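Local coordinates for protein TRAP dicarboxylate transporter-DctP subunit (Desulfovibrio salexigens, PDB 4N6D) that probably binds an organic acid in the periplasm and hands it to a TRAP membrane transporter for uptake, at residues L278-A281 and K282-S286; A96-P99 and G100-L104. All coordinates share one frame; numbering follows the deposited sequence.

Contact 1 of 2, residues L278-A281 and K282-S286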
ATOM      1  N   LEU A 278      16.032  -2.001  -6.763  1.00 12.75           N
ATOM      2  CA  LEU A 278      16.258  -2.017  -8.199  1.00 11.91           C
ATOM      3  C   LEU A 278      17.735  -1.831  -8.525  1.00 14.07           C
ATOM      4  O   LEU A 278      18.260  -2.496  -9.405  1.00 13.64           O
ATOM      5  CB  LEU A 278      15.434  -0.936  -8.878  1.00 15.44           C
ATOM      6  CG  LEU A 278      13.921  -1.211  -8.890  1.00 12.53           C
ATOM      7  CD1 LEU A 278      13.161  -0.014  -9.418  1.00 13.32           C
ATOM      8  CD2 LEU A 278      13.603  -2.448  -9.722  1.00 16.26           C
ATOM      9  N   ALA A 279      18.398  -0.929  -7.809  1.00 16.56           N
ATOM     10  CA  ALA A 279      19.821  -0.690  -8.062  1.00 16.88           C
ATOM     11  C   ALA A 279      20.612  -1.947  -7.715  1.00 16.32           C
ATOM     12  O   ALA A 279      21.509  -2.339  -8.459  1.00 15.61           O
ATOM     13  CB  ALA A 279      20.317   0.505  -7.275  1.00 17.48           C
ATOM     14  N   TRP A 280      20.270  -2.589  -6.595  1.00 15.79           N
ATOM     15  CA  TRP A 280      20.935  -3.841  -6.201  1.00 14.88           C
ATOM     16  C   TRP A 280      20.743  -4.918  -7.279  1.00 14.83           C
ATOM     17  O   TRP A 280      21.692  -5.577  -7.691  1.00 17.08           O
ATOM     18  CB  TRP A 280      20.386  -4.317  -4.868  1.00 14.97           C
ATOM     19  CG  TRP A 280      20.890  -5.645  -4.357  1.00 15.43           C
ATOM     20  CD1 TRP A 280      21.953  -5.856  -3.532  1.00 17.75           C
ATOM     21  CD2 TRP A 280      20.314  -6.934  -4.608  1.00 17.60           C
ATOM     22  NE1 TRP A 280      22.085  -7.203  -3.262  1.00 22.52           N
ATOM     23  CE2 TRP A 280      21.086  -7.880  -3.908  1.00 20.79           C
ATOM     24  CE3 TRP A 280      19.214  -7.378  -5.349  1.00 18.95           C
ATOM     25  CZ2 TRP A 280      20.804  -9.238  -3.943  1.00 24.23           C
ATOM     26  CZ3 TRP A 280      18.939  -8.734  -5.379  1.00 18.16           C
ATOM     27  CH2 TRP A 280      19.722  -9.640  -4.678  1.00 20.56           C
ATOM     28  N   ALA A 281      19.508  -5.060  -7.744  1.00 11.92           N
ATOM     29  CA  ALA A 281      19.183  -6.072  -8.731  1.00 11.78           C
ATOM     30  C   ALA A 281      19.865  -5.790 -10.071  1.00 14.75           C
ATOM     31  O   ALA A 281      20.264  -6.721 -10.768  1.00 13.06           O
ATOM     32  CB  ALA A 281      17.673  -6.153  -8.908  1.00 13.01           C
ATOM     33  N   LYS A 282      19.959  -4.514 -10.450  1.00 12.27           N
ATOM     34  CA  LYS A 282      20.610  -4.157 -11.694  1.00 15.77           C
ATOM     35  C   LYS A 282      22.111  -4.473 -11.606  1.00 18.00           C
ATOM     36  O   LYS A 282      22.706  -5.026 -12.533  1.00 14.67           O
ATOM     37  CB  LYS A 282      20.387  -2.681 -12.017  1.00 17.53           C
ATOM     38  CG  LYS A 282      20.747  -2.347 -13.443  1.00 22.94           C
ATOM     39  CD  LYS A 282      20.481  -0.893 -13.808  1.00 26.93           C
ATOM     40  CE  LYS A 282      20.645  -0.708 -15.310  1.00 31.72           C
ATOM     41  NZ  LYS A 282      20.928   0.702 -15.686  1.00 36.85           N
ATOM     42  N   ASP A 283      22.715  -4.126 -10.475  1.00 13.95           N
ATOM     43  CA  ASP A 283      24.140  -4.383 -10.272  1.00 14.96           C
ATOM     44  C   ASP A 283      24.443  -5.880 -10.281  1.00 15.10           C
ATOM     45  O   ASP A 283      25.439  -6.320 -10.870  1.00 17.35           O
ATOM     46  CB  ASP A 283      24.591  -3.751  -8.951  1.00 18.20           C
ATOM     47  CG  ASP A 283      26.068  -3.929  -8.688  1.00 28.29           C
ATOM     48  OD1 ASP A 283      26.870  -3.435  -9.492  1.00 28.19           O
ATOM     49  OD2 ASP A 283      26.416  -4.541  -7.664  1.00 33.02           O
ATOM     50  N   LYS A 284      23.590  -6.669  -9.645  1.00 16.36           N
ATOM     51  CA  LYS A 284      23.870  -8.091  -9.489  1.00 14.81           C
ATOM     52  C   LYS A 284      23.453  -8.945 -10.677  1.00 17.45           C
ATOM     53  O   LYS A 284      24.164  -9.887 -11.040  1.00 15.75           O
ATOM     54  CB  LYS A 284      23.225  -8.633  -8.220  1.00 15.65           C
ATOM     55  CG  LYS A 284      23.644 -10.068  -7.900  1.00 23.82           C
ATOM     56  CD  LYS A 284      23.372 -10.444  -6.449  1.00 31.21           C
ATOM     57  CE  LYS A 284      23.995 -11.797  -6.118  1.00 30.60           C
ATOM     58  NZ  LYS A 284      23.515 -12.312  -4.820  1.00 40.40           N
ATOM     59  N   TYR A 285      22.293  -8.649 -11.254  1.00 14.60           N
ATOM     60  CA  TYR A 285      21.742  -9.511 -12.301  1.00 15.09           C
ATOM     61  C   TYR A 285      21.366  -8.814 -13.600  1.00 13.22           C
ATOM     62  O   TYR A 285      20.753  -9.436 -14.462  1.00 14.25           O
ATOM     63  CB  TYR A 285      20.499 -10.239 -11.785  1.00 16.07           C
ATOM     64  CG  TYR A 285      20.665 -10.991 -10.475  1.00 16.64           C
ATOM     65  CD1 TYR A 285      21.372 -12.186 -10.408  1.00 24.61           C
ATOM     66  CD2 TYR A 285      20.054 -10.522  -9.325  1.00 21.80           C
ATOM     67  CE1 TYR A 285      21.477 -12.881  -9.196  1.00 22.71           C
ATOM     68  CE2 TYR A 285      20.157 -11.192  -8.131  1.00 25.36           C
ATOM     69  CZ  TYR A 285      20.859 -12.358  -8.069  1.00 25.03           C
ATOM     70  OH  TYR A 285      20.933 -12.999  -6.849  1.00 33.24           O
ATOM     71  N   SER A 286      21.745  -7.547 -13.747  0.51  9.92           N
ATOM     72  CA  SER A 286      21.473  -6.775 -14.960  0.51 12.60           C
ATOM     73  C   SER A 286      20.012  -6.853 -15.377  0.51 12.63           C
ATOM     74  O   SER A 286      19.700  -7.127 -16.539  0.51 14.40           O
ATOM     75  CB  SER A 286      22.357  -7.244 -16.118  0.51 12.52           C
ATOM     76  OG  SER A 286      23.729  -7.011 -15.853  0.51 12.88           O
TER
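W280 and Y285 meet five residues apart near the end of a helix. Their rings form an offset edge-to-face pair. The edge of Y285 turns toward the six-membered ring of W280, with the planes at 75° and the centroids 5.8 Å apart. The closest atoms are W280 CH2 and Y285 CE2, at 3.8 Å. K284 joins them with an extended chain. Its CD lies 3.8 Å from W280 CZ2, and its CG sits 3.5 Å above the centre of the Y285 ring. The Y285 ring thus has a lysine methylene over one face and the indole at its edge. With CG of W280 anti to the backbone N (chi1 176°), the indole runs alongside the K284 chain, pointing the same way. Y285 OH is hydrogen-bonded to N217 OD1, and K284 NZ adds a weak hydrogen bond to it at 3.4 Å. W280 also touches K214 and N217. Behind the side chains, K284 N bonds W280 O at 2.9 Å and Y285 N bonds A281 O at 2.8 Å. The buried A281 packs on A219 and I287. The i, i+4, i+5 spacing of W280, K284 and Y285 belongs to the last turn of an alpha-helix, which S286 leaves with positive phi before strand 288-290.

Contact 2 of 2, residues A96-P99 and G100-L104. With EDO (1,2-ethanediol), chain E.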
ATOM      1  N   ALA A  96      -7.312  -3.595   2.352  1.00  7.71           N
ATOM      2  CA  ALA A  96      -7.728  -4.547   1.331  1.00  8.75           C
ATOM      3  C   ALA A  96      -8.103  -5.905   1.905  1.00  8.61           C
ATOM      4  O   ALA A  96      -8.823  -6.663   1.261  1.00 11.13           O
ATOM      5  CB  ALA A  96      -6.621  -4.724   0.275  1.00 11.13           C
ATOM      6  N   TYR A  97      -7.591  -6.234   3.095  1.00  9.36           N
ATOM      7  CA  TYR A  97      -7.884  -7.517   3.725  1.00 11.45           C
ATOM      8  C   TYR A  97      -9.284  -7.573   4.339  1.00  9.95           C
ATOM      9  O   TYR A  97      -9.733  -8.642   4.770  1.00 11.70           O
ATOM     10  CB  TYR A  97      -6.833  -7.824   4.805  1.00 10.54           C
ATOM     11  CG  TYR A  97      -6.919  -9.223   5.402  1.00 12.76           C
ATOM     12  CD1 TYR A  97      -6.843 -10.344   4.591  1.00 21.38           C
ATOM     13  CD2 TYR A  97      -7.082  -9.415   6.762  1.00  9.96           C
ATOM     14  CE1 TYR A  97      -6.930 -11.615   5.121  1.00 19.03           C
ATOM     15  CE2 TYR A  97      -7.158 -10.700   7.304  1.00 15.08           C
ATOM     16  CZ  TYR A  97      -7.078 -11.790   6.472  1.00 20.46           C
ATOM     17  OH  TYR A  97      -7.167 -13.079   6.984  1.00 23.67           O
ATOM     18  N   HIS A  98      -9.985  -6.433   4.374  1.00  7.12           N
ATOM     19  CA  HIS A  98     -11.295  -6.327   5.021  1.00  8.25           C
ATOM     20  C   HIS A  98     -12.333  -5.722   4.091  1.00  9.81           C
ATOM     21  O   HIS A  98     -12.819  -4.639   4.329  1.00  8.21           O
ATOM     22  CB  HIS A  98     -11.187  -5.439   6.259  1.00  7.35           C
ATOM     23  CG  HIS A  98     -10.057  -5.816   7.151  1.00  6.91           C
ATOM     24  ND1 HIS A  98     -10.138  -6.851   8.064  1.00 11.69           N
ATOM     25  CD2 HIS A  98      -8.793  -5.346   7.228  1.00  9.78           C
ATOM     26  CE1 HIS A  98      -8.979  -6.973   8.683  1.00 12.36           C
ATOM     27  NE2 HIS A  98      -8.143  -6.075   8.191  1.00 14.37           N
ATOM     28  N   PRO A  99     -12.673  -6.429   3.011  1.00  7.91           N
ATOM     29  CA  PRO A  99     -13.670  -5.884   2.076  1.00  8.05           C
ATOM     30  C   PRO A  99     -15.002  -5.597   2.722  1.00 11.36           C
ATOM     31  O   PRO A  99     -15.546  -6.436   3.449  1.00 12.21           O
ATOM     32  CB  PRO A  99     -13.828  -6.971   1.010  1.00 15.16           C
ATOM     33  CG  PRO A  99     -13.025  -8.125   1.448  1.00 15.26           C
ATOM     34  CD  PRO A  99     -12.291  -7.816   2.703  1.00 10.46           C
ATOM     35  N   GLY A 100     -15.503  -4.398   2.458  1.00  8.93           N
ATOM     36  CA  GLY A 100     -16.774  -3.961   2.993  1.00 10.94           C
ATOM     37  C   GLY A 100     -16.629  -3.101   4.232  1.00 14.12           C
ATOM     38  O   GLY A 100     -17.550  -2.375   4.576  1.00 14.47           O
ATOM     39  N   VAL A 101     -15.477  -3.165   4.885  1.00  7.79           N
ATOM     40  CA  VAL A 101     -15.301  -2.476   6.151  1.00  8.33           C
ATOM     41  C   VAL A 101     -14.895  -1.006   5.914  1.00 10.77           C
ATOM     42  O   VAL A 101     -15.143  -0.149   6.769  1.00  9.26           O
ATOM     43  CB  VAL A 101     -14.274  -3.201   6.991  1.00  9.44           C
ATOM     44  CG1 VAL A 101     -14.025  -2.488   8.298  1.00 11.86           C
ATOM     45  CG2 VAL A 101     -14.736  -4.641   7.246  1.00 11.77           C
ATOM     46  N   PHE A 102     -14.301  -0.739   4.752  1.00  7.95           N
ATOM     47  CA  PHE A 102     -13.763   0.594   4.419  1.00  9.67           C
ATOM     48  C   PHE A 102     -14.262   1.067   3.057  1.00  7.27           C
ATOM     49  O   PHE A 102     -13.494   1.205   2.118  1.00  9.40           O
ATOM     50  CB  PHE A 102     -12.240   0.541   4.441  1.00 10.79           C
ATOM     51  CG  PHE A 102     -11.697   0.059   5.757  1.00  6.29           C
ATOM     52  CD1 PHE A 102     -11.696   0.881   6.855  1.00  6.71           C
ATOM     53  CD2 PHE A 102     -11.201  -1.233   5.892  1.00  8.22           C
ATOM     54  CE1 PHE A 102     -11.216   0.441   8.065  1.00 10.23           C
ATOM     55  CE2 PHE A 102     -10.732  -1.670   7.125  1.00  8.91           C
ATOM     56  CZ  PHE A 102     -10.735  -0.828   8.190  1.00  8.97           C
ATOM     57  N   PRO A 103     -15.566   1.316   2.948  1.00  7.29           N
ATOM     58  CA  PRO A 103     -16.124   1.645   1.629  1.00  7.49           C
ATOM     59  C   PRO A 103     -15.545   2.894   1.006  1.00 12.03           C
ATOM     60  O   PRO A 103     -15.531   2.979  -0.230  1.00 10.02           O
ATOM     61  CB  PRO A 103     -17.607   1.850   1.912  1.00  9.57           C
ATOM     62  CG  PRO A 103     -17.722   2.004   3.391  1.00 12.81           C
ATOM     63  CD  PRO A 103     -16.626   1.163   3.960  1.00  9.08           C
ATOM     64  N   LEU A 104     -15.110   3.860   1.808  1.00  7.95           N
ATOM     65  CA  LEU A 104     -14.509   5.065   1.204  1.00  8.83           C
ATOM     66  C   LEU A 104     -13.039   4.856   0.921  1.00  9.48           C
ATOM     67  O   LEU A 104     -12.606   4.994  -0.230  1.00  7.43           O
ATOM     68  CB  LEU A 104     -14.688   6.306   2.078  1.00 11.13           C
ATOM     69  CG  LEU A 104     -14.277   7.580   1.321  1.00 13.32           C
ATOM     70  CD1 LEU A 104     -15.309   8.669   1.539  1.00 21.08           C
ATOM     71  CD2 LEU A 104     -12.928   7.994   1.803  1.00 12.93           C
TER
HETATM   72  C1  EDO E 404      -4.674  -6.749   8.852  1.00 21.55           C
HETATM   73  O1  EDO E 404      -5.308  -5.808   7.986  1.00 15.66           O
HETATM   74  C2  EDO E 404      -4.893  -6.199  10.246  1.00 18.59           C
HETATM   75  O2  EDO E 404      -6.286  -5.853  10.338  1.00 21.99           O
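H98, P99, G100 and V101 form a type II beta turn, closed by a hydrogen bond from V101 N to H98 O of 3.1 Å. P99 and G100 take the two central places. G100 has positive phi (98°), backbone angles that by themselves call for glycine. The turn brings H98 and V101 side by side. V101 CG2 lies 3.8 Å from H98 CB. F102 reaches the same methylene from further along the chain. Its CE2 is 3.9 Å from H98 CB, an oblique approach to the phenyl ring. CG1 of V101 sits 3.6 Å above one face of that ring, toward its rim. CG of H98 is anti to its own carbonyl carbon (chi1 -49°), and NE2 points to a bound 1,2-ethanediol. H98 NE2 is hydrogen-bonded to both hydroxyls of this molecule, O2 at 2.8 Å and O1 at 2.9 Å; the donor is not settled for either. O2 lies at the ring edge, near its plane. The diol probably came from the crystallisation liquor, and S94 N binds it too. Y97 CB lies over one imidazole face, toward its rim. The turn belongs to the loop between strand 90-94 and helix 117-131. H98 and F102 pack on V93 of that strand, the F102 ring meets F136, and L104 reaches L127 and Y131 of the helix.

How the contacts relate
Both contacts are local and lie at the surface, each with one buried residue among those that touch, A281 in contact 1 and F102 in contact 2. They share no helix or strand. Their centres are 36 Å apart, on opposite sides of the chain's centre. Contact 1 ends the long helix 249-285, next to the four-stranded sheet that holds strand 288-290. Contact 2 follows strand 90-94 of the five-stranded sheet. The chemistry differs accordingly. In 278-286, successive helical hydrogen bonds set the spacing of an aromatic pair and a lysine. In 96-104, one hydrogen bond closes a proline-glycine turn, and a histidine holds a diol probably from the crystallisation liquor.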